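PDB 6R5R: periplasmic beta-glucosidase from Pseudomonas aeruginosa, which probably hydrolyses terminal, non-reducing beta-D-glucosyl residues with release of beta-D-glucose, as a periplasmic member of glycoside hydrolase family 3. Local coordinates for residues B[83-88]-B[399-404]; B[91-96]-B[137-142]; B[188-193]-B[486-491]; B[624-629]-B[641-646]. The protein carries 1 engineered substitution. All coordinates share one frame; numbering follows the deposited sequence.

Interaction 1 (B[83-88]-B[399-404]); sequences HGHRTI and WSAAGV. With BGC (beta-D-glucopyranose), chain D.
H85 meets the turn of 399-404 twice. Its carbonyl oxygen receives A402 N at 2.8 Å, a weak hydrogen bond because the N-H is bent to 127°. The methyl of A402 lies over one face of the imidazole, CB 4.2 Å from the H85 ring centroid and shifted toward the rim, a CH-pi contact. A chi1 of 179° carries the H85 ring to A402, and a chi2 of 55° turns a face to its methyl. Beside this pair, A401 CB presses on G84 O at 3.3 Å. I88 lays CG1 against G403 CA and brings CD1 to within 3.2 Å of S400 O, tight packing on an oxygen that also accepts G403 N and so closes a type II' beta turn from S400 to G403. Through this turn a loop of the C-terminal domain sits on the loop that follows strand 76-79 of the family 3 TIM-barrel domain. Two waters bridge the gaps: one joins H83 N, G84 O and W399 O, the other accepts from V404 N and donates to R86 O. Further out, H85 NE2 and R86 NE share D118 OD2, while the H83 ring is held by F89 O at ND1 and S398 O at NE2. The indole of W399 leads away from the contact to the bound glucose of chain D, its CH2 3.9 Å from O5 of that sugar.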
# COMPACT_ATOMS: atom_id res chain seq x y z
N HIS B 83 3.21 -15.94 22.87
CA HIS B 83 2.92 -17.33 22.41
C HIS B 83 3.65 -18.32 23.32
O HIS B 83 4.24 -19.24 22.82
CB HIS B 83 3.25 -17.49 20.91
CG HIS B 83 4.67 -17.23 20.54
ND1 HIS B 83 5.55 -18.23 20.24
CD2 HIS B 83 5.35 -16.05 20.40
CE1 HIS B 83 6.73 -17.69 19.95
NE2 HIS B 83 6.65 -16.36 20.05
N GLY B 84 3.61 -18.06 24.62
CA GLY B 84 4.33 -18.89 25.60
C GLY B 84 5.16 -18.06 26.53
O GLY B 84 5.61 -16.97 26.14
N HIS B 85 5.40 -18.58 27.73
CA HIS B 85 6.23 -17.91 28.74
C HIS B 85 7.60 -18.58 28.82
O HIS B 85 8.58 -17.97 28.38
CB HIS B 85 5.49 -17.89 30.08
CG HIS B 85 6.31 -17.26 31.12
ND1 HIS B 85 6.83 -15.98 30.98
CD2 HIS B 85 6.77 -17.73 32.30
CE1 HIS B 85 7.51 -15.67 32.06
NE2 HIS B 85 7.49 -16.70 32.89
N ARG B 86 7.66 -19.84 29.31
CA ARG B 86 8.92 -20.63 29.30
C ARG B 86 8.85 -21.75 28.27
O ARG B 86 9.81 -21.93 27.51
CB ARG B 86 9.21 -21.16 30.70
CG ARG B 86 9.82 -20.10 31.63
CD ARG B 86 10.13 -20.62 33.05
NE ARG B 86 8.90 -20.59 33.80
CZ ARG B 86 8.09 -21.63 33.96
NH1 ARG B 86 8.41 -22.84 33.52
NH2 ARG B 86 6.94 -21.45 34.54
N THR B 87 7.71 -22.43 28.21
CA THR B 87 7.40 -23.37 27.12
C THR B 87 6.83 -22.56 25.96
O THR B 87 5.73 -22.00 26.10
CB THR B 87 6.43 -24.46 27.53
OG1 THR B 87 6.94 -25.09 28.73
CG2 THR B 87 6.32 -25.46 26.40
N ILE B 88 7.58 -22.50 24.87
CA ILE B 88 7.17 -21.62 23.75
C ILE B 88 6.34 -22.44 22.77
O ILE B 88 6.79 -23.47 22.28
CB ILE B 88 8.37 -20.88 23.15
CG1 ILE B 88 9.17 -20.18 24.25
CG2 ILE B 88 7.88 -19.90 22.09
CD1 ILE B 88 8.36 -19.31 25.22
N TRP B 399 9.53 -12.67 20.02
CA TRP B 399 8.68 -12.52 21.23
C TRP B 399 8.56 -13.84 21.97
O TRP B 399 7.44 -14.32 22.24
CB TRP B 399 7.33 -11.88 20.91
CG TRP B 399 7.45 -10.44 20.44
CD1 TRP B 399 7.24 -10.03 19.15
CD2 TRP B 399 7.85 -9.26 21.17
NE1 TRP B 399 7.46 -8.67 19.04
CE2 TRP B 399 7.83 -8.18 20.26
CE3 TRP B 399 8.18 -8.99 22.51
CZ2 TRP B 399 8.19 -6.87 20.62
CZ3 TRP B 399 8.54 -7.70 22.87
CH2 TRP B 399 8.53 -6.65 21.95
N SER B 400 9.72 -14.42 22.24
CA SER B 400 9.82 -15.76 22.86
C SER B 400 9.82 -15.64 24.36
O SER B 400 10.10 -16.62 25.00
CB SER B 400 11.01 -16.49 22.32
OG SER B 400 12.21 -15.77 22.53
N ALA B 401 9.58 -14.47 24.95
CA ALA B 401 9.40 -14.30 26.39
C ALA B 401 10.59 -14.93 27.12
O ALA B 401 11.71 -14.56 26.80
CB ALA B 401 8.05 -14.89 26.80
N ALA B 402 10.34 -15.78 28.10
CA ALA B 402 11.40 -16.35 28.95
C ALA B 402 11.83 -17.72 28.35
O ALA B 402 12.51 -18.49 29.07
CB ALA B 402 10.88 -16.46 30.36
N GLY B 403 11.49 -18.03 27.10
CA GLY B 403 11.95 -19.25 26.43
C GLY B 403 13.46 -19.34 26.42
O GLY B 403 14.18 -18.31 26.11
N VAL B 404 13.96 -20.53 26.68
CA VAL B 404 15.41 -20.79 26.71
C VAL B 404 15.78 -21.54 25.44
O VAL B 404 15.37 -22.68 25.26
CB VAL B 404 15.79 -21.62 27.94
CG1 VAL B 404 17.28 -21.90 27.96
CG2 VAL B 404 15.31 -20.99 29.23
C2 BGC D . 5.08 -4.81 23.70
C3 BGC D . 5.88 -3.78 24.51
C4 BGC D . 7.06 -3.41 23.60
C5 BGC D . 6.53 -2.80 22.30
C6 BGC D . 7.60 -2.29 21.35
C1 BGC D . 4.66 -4.28 22.33
O1 BGC D . 3.96 -5.32 21.65
O2 BGC D . 3.92 -5.28 24.42
O3 BGC D . 6.39 -4.43 25.72
O4 BGC D . 7.83 -2.46 24.25
O5 BGC D . 5.82 -3.84 21.61
O6 BGC D . 6.89 -1.88 20.15
O HOH W 1 5.78 -15.59 23.85
O HOH W 2 12.29 -22.79 27.37

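Interaction 2 (B[91-96]-B[137-142]); sequences ISLGLA and GRVSEG. With BGC (beta-D-glucopyranose), chain D.
L93 holds CG trans to N across its CA-CB bond (chi1 -174°), which brings CD2 to CG1 of V139 at 3.7 Å; I91, with CG1 wedged between N and the carbonyl carbon (chi1 54°), turns CD1 onto S140 CB. Between these apolar touches runs the direct polar link, L93 N to S140 O at 3.2 Å, with the donor well above the carbonyl plane. L93 lies in the first turn of helix 92-96, with I91 at the N-cap position; its amide, for which the helix itself supplies no i-4 acceptor, is satisfied by the 3-10 segment 139-141. S92 packs CB on E141 O at 3.2 Å, and a water that donates to E141 O also reaches S92 OG. On the far side of the 3-10 turn, R138 grips the E141 carboxylate side-on: NE meets OE2 at 2.9 Å, and NH2 meets the syn lone pair of OE1 at 2.9 Å, in the guanidinium plane. The salt bridge fixes the rotation of the guanidinium, whose NH2 donates to O1 of the chain D glucose at 2.9 Å and whose NH1 donates to O6 of that sugar and is also bonded to Y182 OH. A buried helix start thus backs the turn that supplies an arginine to the glycan pocket of the family 3 TIM-barrel domain.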
# COMPACT_ATOMS: atom_id res chain seq x y z
N ILE B 91 4.52 -19.42 16.99
CA ILE B 91 4.07 -18.02 16.80
C ILE B 91 2.58 -18.00 16.48
O ILE B 91 1.99 -18.96 15.95
CB ILE B 91 4.94 -17.29 15.77
CG1 ILE B 91 4.98 -18.10 14.46
CG2 ILE B 91 6.32 -17.06 16.31
CD1 ILE B 91 5.35 -17.25 13.25
N SER B 92 1.93 -16.88 16.82
CA SER B 92 0.48 -16.73 16.63
C SER B 92 0.05 -17.06 15.19
O SER B 92 -1.01 -17.61 15.00
CB SER B 92 0.03 -15.37 17.04
OG SER B 92 0.17 -15.25 18.45
N LEU B 93 0.82 -16.65 14.20
CA LEU B 93 0.37 -16.86 12.82
C LEU B 93 0.30 -18.38 12.57
O LEU B 93 -0.57 -18.83 11.81
CB LEU B 93 1.34 -16.13 11.91
CG LEU B 93 0.98 -16.10 10.42
CD1 LEU B 93 -0.34 -15.45 10.19
CD2 LEU B 93 2.11 -15.40 9.67
N GLY B 94 1.15 -19.18 13.22
CA GLY B 94 1.08 -20.63 13.10
C GLY B 94 0.01 -21.23 14.00
O GLY B 94 -0.71 -22.13 13.55
N LEU B 95 -0.23 -20.69 15.18
CA LEU B 95 -1.39 -21.10 15.99
C LEU B 95 -2.69 -20.91 15.21
O LEU B 95 -3.61 -21.76 15.30
CB LEU B 95 -1.47 -20.30 17.29
CG LEU B 95 -0.36 -20.53 18.32
CD1 LEU B 95 -0.42 -19.51 19.45
CD2 LEU B 95 -0.47 -21.92 18.89
N ALA B 96 -2.86 -19.79 14.53
CA ALA B 96 -4.07 -19.49 13.75
C ALA B 96 -4.31 -20.60 12.73
O ALA B 96 -5.48 -20.94 12.45
CB ALA B 96 -3.93 -18.16 13.07
N GLY B 137 7.26 -6.86 9.93
CA GLY B 137 7.94 -7.87 10.74
C GLY B 137 7.04 -8.41 11.84
O GLY B 137 7.27 -9.50 12.31
N ARG B 138 5.93 -7.73 12.14
CA ARG B 138 5.06 -8.15 13.26
C ARG B 138 3.91 -9.02 12.79
O ARG B 138 3.03 -9.35 13.61
CB ARG B 138 4.63 -6.93 14.06
CG ARG B 138 5.86 -6.16 14.54
CD ARG B 138 5.52 -5.14 15.61
NE ARG B 138 5.30 -5.81 16.89
CZ ARG B 138 5.44 -5.26 18.09
NH1 ARG B 138 5.78 -3.98 18.23
NH2 ARG B 138 5.22 -6.05 19.13
N VAL B 139 3.87 -9.41 11.50
CA VAL B 139 2.79 -10.31 11.04
C VAL B 139 2.87 -11.62 11.85
O VAL B 139 1.84 -12.26 12.03
CB VAL B 139 2.94 -10.53 9.54
CG1 VAL B 139 2.18 -11.73 9.07
CG2 VAL B 139 2.57 -9.30 8.74
N SER B 140 4.07 -11.99 12.32
CA SER B 140 4.23 -13.27 13.05
C SER B 140 3.37 -13.26 14.32
O SER B 140 3.01 -14.38 14.83
CB SER B 140 5.68 -13.55 13.38
OG SER B 140 6.08 -12.69 14.43
N GLU B 141 3.06 -12.08 14.86
CA GLU B 141 2.40 -11.97 16.19
C GLU B 141 0.89 -12.01 16.10
O GLU B 141 0.27 -12.18 17.12
CB GLU B 141 2.77 -10.67 16.85
CG GLU B 141 4.23 -10.57 17.10
CD GLU B 141 4.62 -9.15 17.43
OE1 GLU B 141 3.98 -8.51 18.32
OE2 GLU B 141 5.58 -8.73 16.77
N GLY B 142 0.32 -11.87 14.91
CA GLY B 142 -1.14 -11.90 14.75
C GLY B 142 -1.66 -13.23 14.22
O GLY B 142 -0.92 -14.23 14.17
C2 BGC D . 5.08 -4.81 23.70
C3 BGC D . 5.88 -3.78 24.51
C4 BGC D . 7.06 -3.41 23.60
C5 BGC D . 6.53 -2.80 22.30
C6 BGC D . 7.60 -2.29 21.35
C1 BGC D . 4.66 -4.28 22.33
O1 BGC D . 3.96 -5.32 21.65
O2 BGC D . 3.92 -5.28 24.42
O3 BGC D . 6.39 -4.43 25.72
O4 BGC D . 7.83 -2.46 24.25
O5 BGC D . 5.82 -3.84 21.61
O6 BGC D . 6.89 -1.88 20.15
O HOH W 3 1.64 -12.57 19.47

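Interaction 3 (B[188-193]-B[486-491]); sequences GRDYNT and HEASSR. With BGC (beta-D-glucopyranose), chain D; BGC (beta-D-glucopyranose), chain C.
The phenol of Y191 has E487 OE2 at its edge, in the ring plane, and D190 CG over the centre of one face, 3.8 Å above it. Ring and E487 carboxylate are turned 76° apart. Y191 OH donates to E487 OE2 at 2.6 Å, approaching from the anti side, somewhat out of the carboxylate plane. E487 OE2 also accepts O6 of the chain D glucose at 2.7 Å and forms a salt bridge with R585 of the neighbouring subunit; E487 OE1 takes O6 of the chain C glucose at 2.8 Å. The side chain of E487, extended from the backbone outward (chi1 -178°), carries the carboxylate out to these partners. D190 is held separately: its OD2 receives A488 N through the anti lone pair at 2.8 Å, a fairly straight bond, and its OD1 accepts W136 NE1. Farther along, S490 OG donates to G188 O at 2.6 Å, in the carbonyl plane on a lone pair, and weakly accepts D190 N. Each loop contains a type II beta turn, from R189 to N192 and from H486 to S489, and the neighbouring subunit also bonds S597 OG to D190 O. Such a meeting of a barrel loop with a C-terminal-domain loop is characteristic of the family 3 sugar pocket, backed here by R585 of the neighbouring subunit through its bond to E487.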
# COMPACT_ATOMS: atom_id res chain seq x y z
N GLY B 188 4.45 -1.40 4.84
CA GLY B 188 4.85 -2.44 5.77
C GLY B 188 5.97 -2.04 6.71
O GLY B 188 6.57 -2.93 7.36
N ARG B 189 6.29 -0.74 6.81
CA ARG B 189 7.38 -0.25 7.67
C ARG B 189 6.83 -0.13 9.07
O ARG B 189 5.78 0.49 9.29
CB ARG B 189 7.91 1.10 7.17
CG ARG B 189 8.60 1.00 5.84
CD ARG B 189 9.19 2.28 5.33
NE ARG B 189 8.28 3.31 4.87
CZ ARG B 189 7.77 3.46 3.61
NH1 ARG B 189 7.92 2.58 2.63
NH2 ARG B 189 7.04 4.55 3.37
N ASP B 190 7.56 -0.70 10.02
CA ASP B 190 7.01 -0.69 11.39
C ASP B 190 6.82 0.76 11.84
O ASP B 190 7.59 1.66 11.45
CB ASP B 190 7.88 -1.49 12.33
CG ASP B 190 7.08 -2.07 13.53
OD1 ASP B 190 5.90 -1.72 13.74
OD2 ASP B 190 7.71 -2.84 14.31
N TYR B 191 5.79 0.96 12.64
CA TYR B 191 5.44 2.24 13.28
C TYR B 191 4.90 3.26 12.28
O TYR B 191 4.56 4.39 12.69
CB TYR B 191 6.65 2.86 13.97
CG TYR B 191 7.56 1.93 14.69
CD1 TYR B 191 7.11 1.14 15.73
CD2 TYR B 191 8.89 1.81 14.33
CE1 TYR B 191 7.96 0.32 16.44
CE2 TYR B 191 9.76 1.02 15.04
CZ TYR B 191 9.29 0.23 16.06
OH TYR B 191 10.17 -0.51 16.81
N ASN B 192 4.77 2.90 11.01
CA ASN B 192 4.45 3.91 9.99
C ASN B 192 2.95 4.22 9.99
O ASN B 192 2.09 3.46 10.48
CB ASN B 192 4.92 3.50 8.61
CG ASN B 192 5.09 4.67 7.67
OD1 ASN B 192 5.23 5.82 8.11
ND2 ASN B 192 5.09 4.40 6.38
N THR B 193 2.67 5.37 9.40
CA THR B 193 1.33 5.95 9.10
C THR B 193 0.31 4.90 8.71
O THR B 193 0.56 4.05 7.84
CB THR B 193 1.54 6.92 7.93
OG1 THR B 193 2.55 7.85 8.32
CG2 THR B 193 0.23 7.59 7.56
N HIS B 486 10.43 -9.70 13.15
CA HIS B 486 10.27 -9.18 14.52
C HIS B 486 9.97 -7.67 14.47
O HIS B 486 9.86 -7.10 13.37
CB HIS B 486 11.45 -9.65 15.39
CG HIS B 486 12.39 -8.62 15.89
ND1 HIS B 486 12.33 -8.13 17.17
CD2 HIS B 486 13.44 -8.02 15.30
CE1 HIS B 486 13.26 -7.23 17.35
NE2 HIS B 486 13.95 -7.14 16.22
N GLU B 487 9.79 -7.08 15.62
CA GLU B 487 9.57 -5.64 15.66
C GLU B 487 10.67 -4.95 14.86
O GLU B 487 11.86 -5.25 15.04
CB GLU B 487 9.61 -5.15 17.11
CG GLU B 487 9.35 -3.68 17.22
CD GLU B 487 9.49 -3.11 18.62
OE1 GLU B 487 9.77 -3.90 19.55
OE2 GLU B 487 9.26 -1.89 18.79
N ALA B 488 10.27 -3.94 14.09
CA ALA B 488 11.15 -3.10 13.25
C ALA B 488 11.89 -3.86 12.15
O ALA B 488 12.42 -3.15 11.26
CB ALA B 488 12.12 -2.31 14.10
N SER B 489 11.69 -5.15 11.93
CA SER B 489 12.40 -5.89 10.85
C SER B 489 11.49 -6.05 9.64
O SER B 489 11.11 -7.19 9.31
CB SER B 489 12.92 -7.21 11.35
OG SER B 489 13.69 -6.97 12.52
N SER B 490 11.16 -4.97 8.98
CA SER B 490 10.33 -5.03 7.75
C SER B 490 11.26 -5.42 6.59
O SER B 490 12.46 -5.05 6.54
CB SER B 490 9.65 -3.73 7.55
OG SER B 490 8.79 -3.40 8.69
N ARG B 491 10.72 -6.21 5.70
CA ARG B 491 11.47 -6.78 4.55
C ARG B 491 10.94 -6.20 3.26
O ARG B 491 9.72 -6.05 3.07
CB ARG B 491 11.26 -8.29 4.49
CG ARG B 491 12.15 -9.08 5.43
CD ARG B 491 12.19 -10.57 5.18
NE ARG B 491 13.11 -10.91 4.13
CZ ARG B 491 13.10 -12.06 3.45
NH1 ARG B 491 12.18 -13.00 3.70
NH2 ARG B 491 13.96 -12.24 2.47
C2 BGC D . 5.08 -4.81 23.70
C3 BGC D . 5.88 -3.78 24.51
C4 BGC D . 7.06 -3.41 23.60
C5 BGC D . 6.53 -2.80 22.30
C6 BGC D . 7.60 -2.29 21.35
C1 BGC D . 4.66 -4.28 22.33
O1 BGC D . 3.96 -5.32 21.65
O2 BGC D . 3.92 -5.28 24.42
O3 BGC D . 6.39 -4.43 25.72
O4 BGC D . 7.83 -2.46 24.25
O5 BGC D . 5.82 -3.84 21.61
O6 BGC D . 6.89 -1.88 20.15
C2 BGC C . 9.39 -4.01 25.45
C3 BGC C . 10.86 -4.19 25.68
C4 BGC C . 11.55 -4.31 24.32
C5 BGC C . 11.20 -3.13 23.40
C6 BGC C . 11.82 -3.34 22.03
C1 BGC C . 9.21 -2.82 24.52
O2 BGC C . 8.80 -3.77 26.74
O3 BGC C . 10.99 -5.40 26.45
O4 BGC C . 12.96 -4.31 24.56
O5 BGC C . 9.77 -3.04 23.25
O6 BGC C . 11.29 -2.27 21.25

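Interaction 4 (B[624-629]-B[641-646]); sequences PLRLSS and RVTLSN
At L625 the CA-H points at R641 O, 3.6 Å from CA, and the side chain, its CG anti to N (chi1 175°), brings CD1 to 3.7 Å from the same R641 O before packing on A640 and on E727 and R729 of strand 726-733. R626 makes the true strand pairing: its N donates to R641 O at 2.9 Å, and its O accepts R641 N at 2.8 Å in a nearly straight bond (169°), an antiparallel hydrogen-bonded pair. This is the outer strand 620-627 of a three-stranded antiparallel sheet whose middle strand, 638-646, also bonds to 687-694, in the fibronectin type III-like region of the chain. On the other side of P624 and L625 the backbone of S623 pairs with T643, so the strand holds one residue more than its partner here, consistent with a beta bulge. The R626 side chain bends at chi3 (-68°) and folds back along the neighbouring strand: R641 O lies over one face of its guanidinium, 3.8 Å above the plane and toward the rim, while NH2 donates to T643 OG1 at 3.2 Å, the hydroxyl lying somewhat out of the guanidinium plane. NH1 of R626 is held by S623 OG, which also accepts T643 N, tying the arginine to the irregular part of its own strand. Past R626, L627 sets its side chain on A640 and R729, and S628 OG accepts E639 N.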
# COMPACT_ATOMS: atom_id res chain seq x y z
N PRO B 624 -22.91 -32.03 -2.44
CA PRO B 624 -23.49 -30.74 -2.82
C PRO B 624 -23.99 -29.92 -1.63
O PRO B 624 -24.51 -30.48 -0.66
CB PRO B 624 -24.71 -31.14 -3.69
CG PRO B 624 -24.32 -32.49 -4.25
CD PRO B 624 -23.56 -33.16 -3.12
N LEU B 625 -23.79 -28.60 -1.70
CA LEU B 625 -24.29 -27.69 -0.65
C LEU B 625 -25.81 -27.61 -0.74
O LEU B 625 -26.33 -27.39 -1.82
CB LEU B 625 -23.65 -26.31 -0.88
CG LEU B 625 -24.13 -25.18 0.03
CD1 LEU B 625 -23.83 -25.46 1.48
CD2 LEU B 625 -23.46 -23.87 -0.37
N ARG B 626 -26.46 -27.66 0.39
CA ARG B 626 -27.94 -27.53 0.49
C ARG B 626 -28.29 -26.46 1.52
O ARG B 626 -27.80 -26.54 2.65
CB ARG B 626 -28.55 -28.89 0.86
CG ARG B 626 -28.09 -30.05 -0.01
CD ARG B 626 -28.28 -31.41 0.67
NE ARG B 626 -27.45 -31.74 1.85
CZ ARG B 626 -26.23 -32.31 1.82
NH1 ARG B 626 -25.64 -32.59 0.66
NH2 ARG B 626 -25.62 -32.61 2.97
N LEU B 627 -29.14 -25.52 1.12
CA LEU B 627 -29.69 -24.51 2.05
C LEU B 627 -31.08 -24.96 2.49
O LEU B 627 -31.84 -25.49 1.64
CB LEU B 627 -29.73 -23.13 1.39
CG LEU B 627 -28.41 -22.65 0.81
CD1 LEU B 627 -28.58 -21.23 0.27
CD2 LEU B 627 -27.29 -22.71 1.82
N SER B 628 -31.43 -24.66 3.72
CA SER B 628 -32.73 -25.01 4.33
C SER B 628 -33.87 -24.28 3.62
O SER B 628 -34.98 -24.78 3.63
CB SER B 628 -32.72 -24.75 5.79
OG SER B 628 -32.48 -23.39 6.08
N SER B 629 -33.61 -23.13 2.99
CA SER B 629 -34.65 -22.39 2.23
C SER B 629 -34.01 -21.43 1.23
O SER B 629 -32.80 -21.16 1.35
CB SER B 629 -35.63 -21.65 3.11
OG SER B 629 -35.03 -20.56 3.78
N ARG B 641 -25.96 -26.98 4.75
CA ARG B 641 -25.52 -28.35 5.05
C ARG B 641 -24.65 -28.89 3.92
O ARG B 641 -25.00 -28.71 2.70
CB ARG B 641 -26.72 -29.27 5.24
CG ARG B 641 -27.59 -28.88 6.42
CD ARG B 641 -28.64 -29.92 6.71
NE ARG B 641 -29.44 -29.46 7.83
CZ ARG B 641 -29.60 -30.12 8.95
NH1 ARG B 641 -30.34 -29.61 9.91
NH2 ARG B 641 -29.04 -31.31 9.10
N VAL B 642 -23.61 -29.58 4.32
CA VAL B 642 -22.76 -30.37 3.41
C VAL B 642 -22.31 -31.62 4.16
O VAL B 642 -22.15 -31.54 5.38
CB VAL B 642 -21.62 -29.46 2.93
CG1 VAL B 642 -20.61 -29.19 4.03
CG2 VAL B 642 -20.96 -29.98 1.71
N THR B 643 -22.09 -32.71 3.42
CA THR B 643 -21.50 -33.93 4.00
C THR B 643 -20.04 -34.00 3.62
O THR B 643 -19.70 -34.02 2.40
CB THR B 643 -22.26 -35.21 3.64
OG1 THR B 643 -23.61 -34.93 4.03
CG2 THR B 643 -21.63 -36.42 4.31
N LEU B 644 -19.20 -34.11 4.63
CA LEU B 644 -17.77 -34.35 4.43
C LEU B 644 -17.44 -35.82 4.62
O LEU B 644 -17.81 -36.40 5.69
CB LEU B 644 -17.00 -33.51 5.45
CG LEU B 644 -15.49 -33.70 5.46
CD1 LEU B 644 -14.83 -33.07 4.23
CD2 LEU B 644 -14.90 -33.07 6.72
N SER B 645 -16.72 -36.38 3.67
CA SER B 645 -16.27 -37.79 3.78
C SER B 645 -14.76 -37.89 3.67
O SER B 645 -14.14 -37.12 2.87
CB SER B 645 -16.96 -38.63 2.70
OG SER B 645 -18.35 -38.47 2.80
N ASN B 646 -14.18 -38.79 4.42
CA ASN B 646 -12.78 -39.18 4.24
C ASN B 646 -12.75 -40.29 3.18
O ASN B 646 -13.14 -41.42 3.49
CB ASN B 646 -12.13 -39.59 5.54
CG ASN B 646 -10.66 -39.89 5.41
OD1 ASN B 646 -10.12 -40.12 4.31
ND2 ASN B 646 -9.96 -39.89 6.54

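Overall arrangement
From the N terminus, interaction 1 opens first at 83-88 and closes only at 399-404, bringing a TIM-barrel loop against the C-terminal domain. Interaction 2 opens and closes within that span, a short barrel-domain loop from 91-96 to 137-142. Interaction 3 starts later in the same span, at 188-193, but ends beyond it at 486-491, so it crosses interaction 1 and joins the same two domains a second time. These three touch one another and share the chain D glucose: W399, R138 and E487 converge on it. Interaction 4 follows in series, a short-range closure between strands 620-627 and 638-646 in the fibronectin type III-like region, its centre about 42 Å from that of interaction 1.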